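Local coordinates for protein UTP--glucose-1-phosphate uridylyltransferase (Acinetobacter baumannii, PDB 6IKX) that catalyses the formation of UDP-glucose and diphosphate from UTP and glucose 1-phosphate, and may have a role in stationary-phase survival, at residues 136-141 and 250-255. The protein carries 1 engineered substitution. Sequence-based numbering, arbitrary orientation.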
ATOM      1  N   ASP A 136     -14.796 -26.434  15.775  1.00 62.48           N
ATOM      2  CA  ASP A 136     -16.143 -26.719  16.331  1.00 65.87           C
ATOM      3  C   ASP A 136     -16.285 -28.218  16.618  1.00 75.53           C
ATOM      4  O   ASP A 136     -16.599 -28.561  17.796  1.00 85.41           O
ATOM      5  CB  ASP A 136     -17.255 -26.189  15.427  1.00 71.50           C
ATOM      6  CG  ASP A 136     -18.635 -26.786  15.711  1.00 73.46           C
ATOM      7  OD1 ASP A 136     -18.846 -27.264  16.847  1.00 63.87           O
ATOM      8  OD2 ASP A 136     -19.490 -26.779  14.787  1.00 75.07           O
ATOM      9  N   GLY A 137     -16.144 -29.062  15.590  1.00 71.38           N
ATOM     10  CA  GLY A 137     -16.411 -30.517  15.677  1.00 77.81           C
ATOM     11  C   GLY A 137     -17.896 -30.899  15.608  1.00 76.72           C
ATOM     12  O   GLY A 137     -18.245 -31.808  14.826  1.00 77.15           O
ATOM     13  N   SER A 138     -18.765 -30.256  16.387  1.00 66.15           N
ATOM     14  CA  SER A 138     -20.131 -30.759  16.680  1.00 70.36           C
ATOM     15  C   SER A 138     -21.114 -30.533  15.523  1.00 69.86           C
ATOM     16  O   SER A 138     -22.152 -31.205  15.559  1.00 86.33           O
ATOM     17  CB  SER A 138     -20.658 -30.163  17.967  1.00 75.58           C
ATOM     18  OG  SER A 138     -21.123 -28.836  17.762  1.00 73.77           O
ATOM     19  N   GLY A 139     -20.853 -29.618  14.578  1.00 70.08           N
ATOM     20  CA  GLY A 139     -21.821 -29.200  13.534  1.00 66.13           C
ATOM     21  C   GLY A 139     -22.542 -27.873  13.823  1.00 64.74           C
ATOM     22  O   GLY A 139     -23.088 -27.284  12.885  1.00 59.90           O
ATOM     23  N   GLN A 140     -22.590 -27.403  15.069  1.00 63.71           N
ATOM     24  CA  GLN A 140     -23.076 -26.031  15.404  1.00 65.62           C
ATOM     25  C   GLN A 140     -21.983 -25.317  16.211  1.00 57.59           C
ATOM     26  O   GLN A 140     -21.683 -25.761  17.346  1.00 48.97           O
ATOM     27  CB  GLN A 140     -24.409 -26.026  16.170  1.00 61.11           C
ATOM     28  CG  GLN A 140     -24.958 -24.609  16.368  1.00 59.36           C
ATOM     29  CD  GLN A 140     -26.160 -24.455  17.275  1.00 57.91           C
ATOM     30  OE1 GLN A 140     -26.665 -23.343  17.473  1.00 51.06           O
ATOM     31  NE2 GLN A 140     -26.622 -25.559  17.851  1.00 56.38           N
ATOM     32  N   ASN A 141     -21.397 -24.251  15.657  1.00 59.19           N
ATOM     33  CA  ASN A 141     -20.215 -23.595  16.286  1.00 51.57           C
ATOM     34  C   ASN A 141     -20.677 -22.927  17.588  1.00 48.25           C
ATOM     35  O   ASN A 141     -21.890 -22.647  17.722  1.00 48.78           O
ATOM     36  CB  ASN A 141     -19.418 -22.748  15.282  1.00 41.48           C
ATOM     37  CG  ASN A 141     -20.033 -21.435  14.883  1.00 42.77           C
ATOM     38  OD1 ASN A 141     -20.849 -20.864  15.606  1.00 42.63           O
ATOM     39  ND2 ASN A 141     -19.591 -20.922  13.740  1.00 44.35           N
ATOM     40  N   ARG A 250     -19.839 -21.427  28.201  1.00 51.46           N
ATOM     41  CA  ARG A 250     -18.690 -22.351  28.145  1.00 51.14           C
ATOM     42  C   ARG A 250     -18.730 -23.108  26.825  1.00 53.95           C
ATOM     43  O   ARG A 250     -19.675 -23.890  26.592  1.00 50.68           O
ATOM     44  CB  ARG A 250     -18.687 -23.351  29.305  1.00 58.68           C
ATOM     45  CG  ARG A 250     -17.468 -24.270  29.351  1.00 52.82           C
ATOM     46  CD  ARG A 250     -17.724 -25.355  30.369  1.00 62.54           C
ATOM     47  NE  ARG A 250     -16.651 -26.330  30.553  1.00 71.42           N
ATOM     48  CZ  ARG A 250     -16.713 -27.332  31.426  1.00 65.17           C
ATOM     49  NH1 ARG A 250     -17.791 -27.493  32.172  1.00 71.42           N
ATOM     50  NH2 ARG A 250     -15.712 -28.176  31.551  1.00 66.84           N
ATOM     51  N   MET A 251     -17.671 -22.907  26.057  1.00 53.38           N
ATOM     52  CA  MET A 251     -17.395 -23.565  24.775  1.00 53.84           C
ATOM     53  C   MET A 251     -17.672 -25.062  24.868  1.00 53.40           C
ATOM     54  O   MET A 251     -17.390 -25.677  25.909  1.00 43.00           O
ATOM     55  CB  MET A 251     -15.916 -23.420  24.436  1.00 58.46           C
ATOM     56  CG  MET A 251     -15.549 -22.055  23.994  1.00 63.13           C
ATOM     57  SD  MET A 251     -13.819 -22.035  23.603  1.00 56.85           S
ATOM     58  CE  MET A 251     -13.759 -23.052  22.126  1.00 59.59           C
ATOM     59  N   GLN A 252     -18.058 -25.618  23.731  1.00 53.67           N
ATOM     60  CA  GLN A 252     -18.064 -27.075  23.475  1.00 58.98           C
ATOM     61  C   GLN A 252     -16.860 -27.399  22.570  1.00 54.64           C
ATOM     62  O   GLN A 252     -16.472 -28.557  22.551  1.00 59.30           O
ATOM     63  CB  GLN A 252     -19.492 -27.422  23.013  1.00 64.24           C
ATOM     64  CG  GLN A 252     -19.603 -28.437  21.898  1.00 70.06           C
ATOM     65  CD  GLN A 252     -19.317 -27.764  20.593  1.00 66.91           C
ATOM     66  OE1 GLN A 252     -19.750 -26.634  20.373  1.00 71.07           O
ATOM     67  NE2 GLN A 252     -18.564 -28.453  19.752  1.00 69.97           N
ATOM     68  N   GLY A 253     -16.256 -26.402  21.905  1.00 53.67           N
ATOM     69  CA  GLY A 253     -15.232 -26.585  20.851  1.00 54.30           C
ATOM     70  C   GLY A 253     -13.831 -26.358  21.408  1.00 53.78           C
ATOM     71  O   GLY A 253     -13.674 -26.458  22.614  1.00 54.27           O
ATOM     72  N   GLN A 254     -12.860 -26.014  20.568  1.00 53.22           N
ATOM     73  CA  GLN A 254     -11.417 -25.928  20.932  1.00 54.88           C
ATOM     74  C   GLN A 254     -10.835 -24.606  20.407  1.00 48.23           C
ATOM     75  O   GLN A 254     -11.176 -24.235  19.262  1.00 48.87           O
ATOM     76  CB  GLN A 254     -10.686 -27.135  20.346  1.00 56.07           C
ATOM     77  CG  GLN A 254      -9.328 -27.379  20.986  1.00 61.68           C
ATOM     78  CD  GLN A 254      -8.583 -28.584  20.452  1.00 64.84           C
ATOM     79  OE1 GLN A 254      -7.576 -29.002  21.032  1.00 73.18           O
ATOM     80  NE2 GLN A 254      -9.054 -29.139  19.341  1.00 61.32           N
ATOM     81  N   THR A 255      -9.990 -23.916  21.179  1.00 48.23           N
ATOM     82  CA  THR A 255      -9.374 -22.615  20.778  1.00 49.38           C
ATOM     83  C   THR A 255      -7.917 -22.826  20.378  1.00 48.60           C
ATOM     84  O   THR A 255      -7.342 -23.841  20.788  1.00 50.34           O
ATOM     85  CB  THR A 255      -9.516 -21.552  21.870  1.00 56.80           C
ATOM     86  OG1 THR A 255      -8.549 -21.789  22.893  1.00 55.94           O
ATOM     87  CG2 THR A 255     -10.902 -21.557  22.474  1.00 62.78           C
TER
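The side-chain amide of Gln252 meets Asp136 in the loop 136-141. NE2 of Gln252 donates to the carboxylate OD1 of Asp136 over 3.2 Å. The N-H points fairly straight at this oxygen (151°) and meets it nearly along its C-O bond, with OD1 tilted slightly from the amide plane. The amide and carboxylate planes stand 78° apart. The same NE2 also approaches the backbone O of Asp136 at 2.8 Å, but that bond is weak because it is strongly bent. A bend at the CB-CG bond of Gln252 turns the amide to the Asp136 side.

The Asp136 carboxylate is folded back over its own turn, with CG anti to the backbone N (chi1 163°). OG of Ser138 donates to the syn lone pair of Asp136 OD1 at 2.9 Å. OD1 therefore takes two good donors, one from each segment. Weak bonds from the backbone N-H groups of Ser138 and Gly139, to OD1 and OD2 of Asp136 respectively, help fix the carboxylate. CB of Ser138 comes close to NE2 of Gln252, at 3.2 Å. Gly137 and Gly139 take positive phi angles, which glycine adopts easily, and the chain curls round the acid.

The contact lies at the surface of the nucleotidyltransferase fold, just past the end of the antiparallel pair 132-135 and 254-257. The turn leads into helix 142-153, whose Asp142 carboxylate accepts from the backbone N atoms of Gln252 and Gly253, while Gln252 also touches Arg145.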